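PDB 1U60: glutaminase 1 from Escherichia coli, which catalyses the hydrolysis of L-glutamine to L-glutamate and ammonium, as a member of the glutaminase family. Local coordinates for residues 39-44 / 293-298; 119-124 / 173-178. One frame throughout, in Å; residues are numbered along the deposited sequence.

Interaction 1. Residues 39-44 / 293-298; sequences QLAAVA and QKMVAS. With EDO (1,2-ethanediol), chain J; EDO (1,2-ethanediol), chain E.
Met295, on the C-terminal helix, lays its side chain against Ala41, Ala42 and Val43, where the chain enters the first strand of the main sheet. It is a compact example of a helix packing on a sheet, where one long residue makes every close contact with 39-44. The apolar part has two touches. Close to the helix, Met295 CB meets Val43 CB at 4.1 Å, where the CA atoms of the two residues are 6.5 Å apart, the nearest such pair; both CB atoms point toward the opposite segment, and the two side chains cross obliquely. Farther out, Met295 CE reaches Ala41 CB at 4.2 Å. The chain of Met295 runs extended through SD (chi2 -174°) and then bends at its last torsion (chi3 -74°), which carries the methyl past the start of the strand, over Ala42 O and on to Ala41 CB.

The remaining contact is with the backbone: Met295 CE lies 3.5 Å from Ala42 O, a van der Waals approach of a methyl to a carbonyl. The methyl of Ala42 itself points away from the helix, as expected one residue before the inward-facing Val43 on a strand. No hydrogen bond joins the two segments.

At the periphery, Lys294 NZ donates to O2 of a 1,2-ethanediol, probably from the crystallisation liquor, 3.2 Å away.

The contact lies away from the predicted substrate site. Strand 42-47 pairs with strands 52-56 and 274-279, and Met295 also packs on Ala278 of the latter. Helix 4-18 lies on the same side, with Tyr15 against Val43 and Phe18 against Met295, whereas Ala42 and Ala44 meet helix 202-213. Helices 4-18 and 290-303 thus share one face of the antiparallel sheet, consistent with the beta-lactamase-like fold expected from the family's clan.

Interaction 2. Residues 119-124 / 173-178; sequences GAIATT and WLLYSA
Segments 119-124 and 173-178, on helices 117-126 and 166-178, have their nearest CA atoms at Ala122 and Leu175, 7.2 Å apart, and no hydrogen bond links them. Within 119-124, each threonine hydroxyl turns back onto its own helix. Thr123 OG1 donates to Gly119 O at 2.7 Å and Thr124 OG1 to Ala120 O at 3.1 Å. Each carbonyl also receives the backbone N-H of the same threonine, from the opposite face of its plane, so two donors hold each oxygen.

Leu175 carries the contact from the other helix. Its CD1 methyl packs against two successive residues, meeting Ile121 CB at 4.3 Å and Ala122 CB at 4.4 Å, and lies 4.2 Å from Ala122 N. With CG beside its backbone N (chi1 -65°) and CD1 extended beyond it (chi2 160°), this methyl is the part of Leu175 that reaches furthest across. The short side chain of Ala122 is consistent with this close approach to the backbone.

Ile121 also packs near Tyr192 and Asn168, both predicted substrate-binding residues, so this helix pair borders the probable active site. Helix 185-195 covers Ile121 through Tyr192, helix 101-106 supports Leu175 through Leu104, and helix 68-80 receives Thr123 and Thr124.

In the fold
From the N terminus, the chain first reaches 39-44 as it enters the five-stranded antiparallel sheet. It then passes through helix 117-126, whose contact with helix 166-178 closes the smaller loop of interaction 2, with 48 residues between its segments. Only near the C terminus does helix 290-303 return to the first strand and close interaction 1, across 248 intervening residues. Interaction 2 is therefore nested inside the loop of interaction 1. The two do not touch: their centres are 33 Å apart, on opposite sides of the chain's centre. Interaction 1 joins the first strand of the sheet to the last helix, and interaction 2 ties helices in the helical part of the fold.

Interaction 1. Residues 39-44 / 293-298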
loop_
_atom_site.group_PDB
_atom_site.type_symbol
_atom_site.label_atom_id
_atom_site.label_comp_id
_atom_site.label_asym_id
_atom_site.label_seq_id
_atom_site.Cartn_x
_atom_site.Cartn_y
_atom_site.Cartn_z
ATOM N N GLN A 39 13.612 -1.609 28.576
ATOM C CA GLN A 39 14.629 -0.722 28.068
ATOM C C GLN A 39 15.454 -1.304 26.904
ATOM O O GLN A 39 16.246 -0.581 26.311
ATOM C CB GLN A 39 15.573 -0.253 29.194
ATOM C CG GLN A 39 16.649 -1.159 29.647
ATOM C CD GLN A 39 16.160 -2.391 30.362
ATOM O OE1 GLN A 39 15.015 -2.454 30.846
ATOM N NE2 GLN A 39 17.045 -3.400 30.436
ATOM N N LEU A 40 15.332 -2.603 26.663
ATOM C CA LEU A 40 16.098 -3.229 25.588
ATOM C C LEU A 40 15.748 -2.573 24.275
ATOM O O LEU A 40 14.567 -2.324 24.010
ATOM C CB LEU A 40 15.799 -4.698 25.516
ATOM C CG LEU A 40 16.175 -5.546 26.713
ATOM C CD1 LEU A 40 15.565 -6.959 26.632
ATOM C CD2 LEU A 40 17.698 -5.586 26.841
ATOM N N ALA A 41 16.768 -2.375 23.440
ATOM C CA ALA A 41 16.588 -1.700 22.174
ATOM C C ALA A 41 17.747 -1.989 21.232
ATOM O O ALA A 41 18.913 -1.982 21.669
ATOM C CB ALA A 41 16.510 -0.228 22.413
ATOM N N ALA A 42 17.447 -2.243 19.942
ATOM C CA ALA A 42 18.439 -2.605 18.943
ATOM C C ALA A 42 17.975 -2.184 17.581
ATOM O O ALA A 42 16.757 -2.057 17.335
ATOM C CB ALA A 42 18.738 -4.082 18.977
ATOM N N VAL A 43 18.947 -1.951 16.721
ATOM C CA VAL A 43 18.686 -1.703 15.320
ATOM C C VAL A 43 19.822 -2.316 14.498
ATOM O O VAL A 43 20.997 -2.376 14.924
ATOM C CB VAL A 43 18.493 -0.216 15.031
ATOM C CG1 VAL A 43 19.684 0.604 15.537
ATOM C CG2 VAL A 43 18.242 0.016 13.584
ATOM N N ALA A 44 19.475 -2.835 13.328
ATOM C CA ALA A 44 20.463 -3.502 12.470
ATOM C C ALA A 44 20.137 -3.364 10.993
ATOM O O ALA A 44 18.995 -3.304 10.610
ATOM C CB ALA A 44 20.581 -5.017 12.798
ATOM N N GLN A 293 9.965 1.497 15.464
ATOM C CA GLN A 293 9.495 2.223 14.291
ATOM C C GLN A 293 10.411 3.376 13.981
ATOM O O GLN A 293 10.811 3.591 12.844
ATOM C CB GLN A 293 8.086 2.789 14.502
ATOM C CG GLN A 293 7.019 1.777 14.268
ATOM C CD GLN A 293 5.631 2.262 14.665
ATOM O OE1 GLN A 293 4.778 2.519 13.772
ATOM N NE2 GLN A 293 5.372 2.365 15.993
ATOM N N LYS A 294 10.741 4.134 15.029
ATOM C CA LYS A 294 11.547 5.342 14.872
ATOM C C LYS A 294 12.970 4.991 14.441
ATOM O O LYS A 294 13.530 5.659 13.607
ATOM C CB LYS A 294 11.516 6.203 16.173
ATOM C CG LYS A 294 10.171 6.890 16.372
ATOM C CD LYS A 294 9.867 8.082 15.395
ATOM C CE LYS A 294 8.320 8.351 15.284
ATOM N NZ LYS A 294 7.858 9.592 15.984
ATOM N N MET A 295 13.541 3.920 14.978
ATOM C CA MET A 295 14.906 3.570 14.641
ATOM C C MET A 295 14.992 3.079 13.166
ATOM O O MET A 295 15.917 3.427 12.456
ATOM C CB MET A 295 15.469 2.521 15.620
ATOM C CG MET A 295 15.815 3.172 16.972
ATOM S SD MET A 295 16.651 1.961 18.069
ATOM C CE MET A 295 15.435 1.002 18.530
ATOM N N VAL A 296 14.043 2.251 12.718
ATOM C CA VAL A 296 14.029 1.812 11.320
ATOM C C VAL A 296 13.797 2.996 10.377
ATOM O O VAL A 296 14.512 3.130 9.369
ATOM C CB VAL A 296 12.980 0.723 11.084
ATOM C CG1 VAL A 296 12.789 0.481 9.607
ATOM C CG2 VAL A 296 13.388 -0.627 11.808
ATOM N N ALA A 297 12.807 3.834 10.692
ATOM C CA ALA A 297 12.555 5.023 9.889
ATOM C C ALA A 297 13.789 5.904 9.798
ATOM O O ALA A 297 14.111 6.460 8.757
ATOM C CB ALA A 297 11.370 5.810 10.469
ATOM N N SER A 298 14.496 6.048 10.927
ATOM C CA SER A 298 15.698 6.874 10.951
ATOM C C SER A 298 16.785 6.362 9.994
ATOM O O SER A 298 17.341 7.103 9.202
ATOM C CB SER A 298 16.253 6.961 12.371
ATOM O OG SER A 298 17.473 7.717 12.340
HETATM C C1 EDO J . 19.512 -5.533 30.227
HETATM O O1 EDO J . 19.841 -4.237 29.771
HETATM C C2 EDO J . 18.022 -5.618 30.507
HETATM O O2 EDO J . 17.725 -6.161 31.783
HETATM C C1 EDO E . 4.191 8.777 17.410
HETATM O O1 EDO E . 3.127 8.780 18.354
HETATM C C2 EDO E . 3.674 9.120 16.026
HETATM O O2 EDO E . 4.811 9.260 15.204
#

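Interaction 2. Residues 119-124 / 173-178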
loop_
_atom_site.group_PDB
_atom_site.type_symbol
_atom_site.label_atom_id
_atom_site.label_comp_id
_atom_site.label_asym_id
_atom_site.label_seq_id
_atom_site.Cartn_x
_atom_site.Cartn_y
_atom_site.Cartn_z
ATOM N N GLY A 119 -6.334 -13.915 7.972
ATOM C CA GLY A 119 -5.626 -14.312 6.779
ATOM C C GLY A 119 -4.415 -15.181 7.051
ATOM O O GLY A 119 -4.081 -16.052 6.260
ATOM N N ALA A 120 -3.742 -14.941 8.164
ATOM C CA ALA A 120 -2.531 -15.645 8.477
ATOM C C ALA A 120 -2.873 -17.065 8.866
ATOM O O ALA A 120 -2.205 -17.996 8.477
ATOM C CB ALA A 120 -1.798 -14.945 9.615
ATOM N N ILE A 121 -3.939 -17.227 9.634
ATOM C CA ILE A 121 -4.384 -18.569 10.018
ATOM C C ILE A 121 -4.797 -19.374 8.779
ATOM O O ILE A 121 -4.462 -20.563 8.649
ATOM C CB ILE A 121 -5.516 -18.488 11.062
ATOM C CG1 ILE A 121 -4.957 -17.963 12.387
ATOM C CG2 ILE A 121 -6.133 -19.871 11.307
ATOM C CD1 ILE A 121 -5.993 -17.456 13.387
ATOM N N ALA A 122 -5.448 -18.711 7.841
ATOM C CA ALA A 122 -5.817 -19.311 6.535
ATOM C C ALA A 122 -4.589 -19.651 5.698
ATOM O O ALA A 122 -4.545 -20.750 5.081
ATOM C CB ALA A 122 -6.747 -18.445 5.794
ATOM N N THR A 123 -3.563 -18.792 5.740
ATOM C CA THR A 123 -2.323 -19.024 4.978
ATOM C C THR A 123 -1.575 -20.236 5.619
ATOM O O THR A 123 -1.066 -21.115 4.925
ATOM C CB THR A 123 -1.487 -17.794 4.955
ATOM O OG1 THR A 123 -2.253 -16.677 4.394
ATOM C CG2 THR A 123 -0.241 -17.987 4.078
ATOM N N THR A 124 -1.495 -20.285 6.951
ATOM C CA THR A 124 -0.931 -21.439 7.633
ATOM C C THR A 124 -1.645 -22.734 7.215
ATOM O O THR A 124 -0.983 -23.746 7.011
ATOM C CB THR A 124 -1.018 -21.220 9.146
ATOM O OG1 THR A 124 -0.169 -20.141 9.542
ATOM C CG2 THR A 124 -0.502 -22.422 9.941
ATOM N N TRP A 173 -12.518 -21.113 13.293
ATOM C CA TRP A 173 -13.807 -21.707 13.012
ATOM C C TRP A 173 -14.626 -20.854 12.053
ATOM O O TRP A 173 -15.352 -21.401 11.226
ATOM C CB TRP A 173 -14.585 -21.998 14.333
ATOM C CG TRP A 173 -14.118 -23.224 15.072
ATOM C CD1 TRP A 173 -13.648 -23.265 16.333
ATOM C CD2 TRP A 173 -14.082 -24.585 14.596
ATOM N NE1 TRP A 173 -13.313 -24.546 16.691
ATOM C CE2 TRP A 173 -13.552 -25.379 15.637
ATOM C CE3 TRP A 173 -14.414 -25.203 13.384
ATOM C CZ2 TRP A 173 -13.379 -26.768 15.524
ATOM C CZ3 TRP A 173 -14.257 -26.570 13.265
ATOM C CH2 TRP A 173 -13.729 -27.339 14.319
ATOM N N LEU A 174 -14.563 -19.523 12.163
ATOM C CA LEU A 174 -15.225 -18.662 11.208
ATOM C C LEU A 174 -14.714 -18.858 9.774
ATOM O O LEU A 174 -15.509 -18.940 8.807
ATOM C CB LEU A 174 -15.040 -17.200 11.557
ATOM C CG LEU A 174 -15.807 -16.704 12.788
ATOM C CD1 LEU A 174 -15.395 -15.283 13.115
ATOM C CD2 LEU A 174 -17.337 -16.849 12.620
ATOM N N LEU A 175 -13.406 -18.893 9.623
ATOM C CA LEU A 175 -12.783 -19.246 8.338
ATOM C C LEU A 175 -13.258 -20.627 7.836
ATOM O O LEU A 175 -13.707 -20.765 6.690
ATOM C CB LEU A 175 -11.265 -19.201 8.448
ATOM C CG LEU A 175 -10.718 -17.811 8.707
ATOM C CD1 LEU A 175 -9.334 -17.935 9.263
ATOM C CD2 LEU A 175 -10.708 -16.988 7.441
ATOM N N TYR A 176 -13.202 -21.633 8.683
ATOM C CA TYR A 176 -13.538 -22.988 8.288
ATOM C C TYR A 176 -14.993 -23.044 7.815
ATOM O O TYR A 176 -15.323 -23.682 6.775
ATOM C CB TYR A 176 -13.347 -23.913 9.452
ATOM C CG TYR A 176 -13.500 -25.370 9.095
ATOM C CD1 TYR A 176 -14.737 -26.004 9.196
ATOM C CD2 TYR A 176 -12.411 -26.108 8.653
ATOM C CE1 TYR A 176 -14.897 -27.332 8.856
ATOM C CE2 TYR A 176 -12.555 -27.444 8.312
ATOM C CZ TYR A 176 -13.807 -28.053 8.413
ATOM O OH TYR A 176 -13.960 -29.378 8.088
ATOM N N SER A 177 -15.851 -22.348 8.564
ATOM C CA SER A 177 -17.273 -22.317 8.271
ATOM C C SER A 177 -17.556 -21.667 6.914
ATOM O O SER A 177 -18.466 -22.092 6.211
ATOM C CB SER A 177 -18.021 -21.614 9.423
ATOM O OG SER A 177 -19.376 -21.410 9.067
ATOM N N ALA A 178 -16.769 -20.654 6.563
ATOM C CA ALA A 178 -16.991 -19.813 5.391
ATOM C C ALA A 178 -16.368 -20.395 4.156
ATOM O O ALA A 178 -16.626 -19.866 3.051
ATOM C CB ALA A 178 -16.419 -18.469 5.614
#